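Hydrolase (Thermococcus thioreducens, PDB 6IAH) is a magnesium-binding phosphatase of the haloacid dehalogenase superfamily with diverse substrate specificity, possibly including phosphoglycolate. Local coordinates at residues F105-F108 with E113-E116. Residues are numbered along the deposited sequence; the frame is centred on the assembly and turned at random.
Sequences FNTF and EYPE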
ATOM      1  N   PHE A 105     -13.824   1.516   7.772  1.00 22.70           N
ATOM      2  CA  PHE A 105     -12.604   0.916   7.243  1.00 25.50           C
ATOM      3  C   PHE A 105     -11.504   0.914   8.316  1.00 24.80           C
ATOM      4  O   PHE A 105     -10.813  -0.088   8.533  1.00 23.17           O
ATOM      5  CB  PHE A 105     -12.149   1.635   5.969  1.00 25.71           C
ATOM      6  CG  PHE A 105     -11.047   0.934   5.216  1.00 25.82           C
ATOM      7  CD1 PHE A 105      -9.746   0.915   5.709  1.00 26.92           C
ATOM      8  CD2 PHE A 105     -11.303   0.279   4.029  1.00 28.78           C
ATOM      9  CE1 PHE A 105      -8.739   0.263   5.009  1.00 25.03           C
ATOM     10  CE2 PHE A 105     -10.298  -0.334   3.314  1.00 28.07           C
ATOM     11  CZ  PHE A 105      -9.013  -0.343   3.804  1.00 25.35           C
ATOM     12  N   ASN A 106     -11.274   2.071   8.938  1.00 24.29           N
ATOM     13  CA  ASN A 106     -10.225   2.175   9.893  1.00 25.04           C
ATOM     14  C   ASN A 106     -10.477   1.284  11.148  1.00 24.86           C
ATOM     15  O   ASN A 106      -9.527   0.731  11.737  1.00 22.64           O
ATOM     16  CB  ASN A 106      -9.994   3.644  10.311  1.00 28.52           C
ATOM     17  CG  ASN A 106      -9.219   4.450   9.277  1.00 31.69           C
ATOM     18  OD1 ASN A 106      -8.514   3.926   8.435  1.00 33.12           O
ATOM     19  ND2 ASN A 106      -9.348   5.758   9.361  1.00 34.96           N
ATOM     20  N   THR A 107     -11.718   1.165  11.570  1.00 23.95           N
ATOM     21  CA  THR A 107     -12.099   0.231  12.620  1.00 25.31           C
ATOM     22  C   THR A 107     -11.626  -1.211  12.272  1.00 24.15           C
ATOM     23  O   THR A 107     -11.009  -1.866  13.108  1.00 22.92           O
ATOM     24  CB  THR A 107     -13.625   0.306  12.882  1.00 26.06           C
ATOM     25  OG1 THR A 107     -13.953   1.648  13.308  1.00 26.19           O
ATOM     26  CG2 THR A 107     -14.051  -0.684  13.961  1.00 28.97           C
ATOM     27  N   PHE A 108     -11.859  -1.644  11.034  1.00 26.54           N
ATOM     28  CA  PHE A 108     -11.505  -3.007  10.590  1.00 26.37           C
ATOM     29  C   PHE A 108      -9.963  -3.149  10.411  1.00 29.01           C
ATOM     30  O   PHE A 108      -9.390  -4.159  10.811  1.00 25.39           O
ATOM     31  CB  PHE A 108     -12.196  -3.381   9.278  1.00 24.40           C
ATOM     32  CG  PHE A 108     -13.621  -3.782   9.426  1.00 24.34           C
ATOM     33  CD1 PHE A 108     -13.993  -4.797  10.311  1.00 24.72           C
ATOM     34  CD2 PHE A 108     -14.623  -3.192   8.643  1.00 23.30           C
ATOM     35  CE1 PHE A 108     -15.338  -5.171  10.425  1.00 24.74           C
ATOM     36  CE2 PHE A 108     -15.948  -3.559   8.766  1.00 22.79           C
ATOM     37  CZ  PHE A 108     -16.305  -4.560   9.629  1.00 23.94           C
ATOM     38  N   GLU A 113      -5.937   0.169  17.530  0.50 24.02           N
ATOM     39  CA  GLU A 113      -4.996   1.262  17.227  0.50 23.62           C
ATOM     40  C   GLU A 113      -5.716   2.531  16.781  0.50 25.32           C
ATOM     41  O   GLU A 113      -5.087   3.600  16.681  0.50 24.36           O
ATOM     42  CB  GLU A 113      -3.984   0.861  16.151  0.50 23.89           C
ATOM     43  CG  GLU A 113      -3.020  -0.291  16.505  0.50 23.18           C
ATOM     44  CD  GLU A 113      -2.074  -0.004  17.653  0.50 23.53           C
ATOM     45  OE1 GLU A 113      -1.545   1.165  17.776  0.50 24.97           O
ATOM     46  OE2 GLU A 113      -1.829  -0.945  18.438  0.50 20.43           O
ATOM     47  N   TYR A 114      -7.018   2.425  16.504  1.00 25.86           N
ATOM     48  CA  TYR A 114      -7.835   3.562  15.990  1.00 27.66           C
ATOM     49  C   TYR A 114      -8.658   4.134  17.139  1.00 26.85           C
ATOM     50  O   TYR A 114      -9.586   3.504  17.644  1.00 24.79           O
ATOM     51  CB  TYR A 114      -8.722   3.111  14.865  1.00 28.13           C
ATOM     52  CG  TYR A 114      -9.597   4.173  14.187  1.00 28.80           C
ATOM     53  CD1 TYR A 114      -9.076   5.425  13.827  1.00 32.43           C
ATOM     54  CD2 TYR A 114     -10.915   3.886  13.843  1.00 34.08           C
ATOM     55  CE1 TYR A 114      -9.863   6.370  13.178  1.00 36.04           C
ATOM     56  CE2 TYR A 114     -11.713   4.818  13.201  1.00 33.62           C
ATOM     57  CZ  TYR A 114     -11.172   6.054  12.869  1.00 37.06           C
ATOM     58  OH  TYR A 114     -11.928   6.954  12.214  1.00 40.32           O
ATOM     59  N   PRO A 115      -8.265   5.329  17.605  1.00 25.91           N
ATOM     60  CA  PRO A 115      -8.947   5.904  18.750  1.00 30.71           C
ATOM     61  C   PRO A 115     -10.416   6.257  18.514  1.00 33.71           C
ATOM     62  O   PRO A 115     -11.154   6.331  19.448  1.00 37.68           O
ATOM     63  CB  PRO A 115      -8.169   7.205  19.027  1.00 29.90           C
ATOM     64  CG  PRO A 115      -6.966   7.165  18.264  1.00 28.46           C
ATOM     65  CD  PRO A 115      -7.125   6.157  17.161  1.00 29.71           C
ATOM     66  N   GLU A 116     -10.830   6.452  17.273  1.00 34.20           N
ATOM     67  CA  GLU A 116     -12.226   6.729  17.000  1.00 38.56           C
ATOM     68  C   GLU A 116     -12.964   5.470  16.480  1.00 36.02           C
ATOM     69  O   GLU A 116     -13.926   5.620  15.774  1.00 34.05           O
ATOM     70  CB  GLU A 116     -12.327   7.889  15.993  1.00 42.00           C
ATOM     71  CG  GLU A 116     -11.871   9.260  16.539  1.00 44.99           C
ATOM     72  CD  GLU A 116     -10.359   9.431  16.602  1.00 49.96           C
ATOM     73  OE1 GLU A 116      -9.616   8.814  15.778  1.00 48.83           O
ATOM     74  OE2 GLU A 116      -9.917  10.184  17.496  1.00 50.83           O
TER
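Tyr114 lays one face of its ring on Asn106. The CB of Asn106 sits 3.5 Å from the centroid of the Tyr114 ring and only 11° off its normal, which identifies a CH-pi contact over the middle of the face. The amide beyond that carbon does not stack: its plane stands 71° from the ring, and ND2 of Asn106 comes to 3.9 Å from CE1 of Tyr114. With CG anti to its backbone N (chi1 -178°), the Tyr114 side chain reaches back to the helix surface and crosses those of Asn106 and Thr107 at about a right angle. Thr107 meets the same ring differently. Its OG1 lies in the ring plane at the edge, 3.8 Å from CD2 of Tyr114, and is held there by hydrogen bonds with Arg103 O and Leu118 N. On the face opposite Asn106, the backbone C of Glu116 lies 3.5 Å above the plane, so the loop's own backbone approaches that second face, near the rim. Arg103 NE also bonds Glu116 O, tying this loop to the same helix. The arrangement is a local chain reversal, in which the loop after helix 100-110 folds back along that helix, in a helical part of this HAD-family phosphatase away from the magnesium sites.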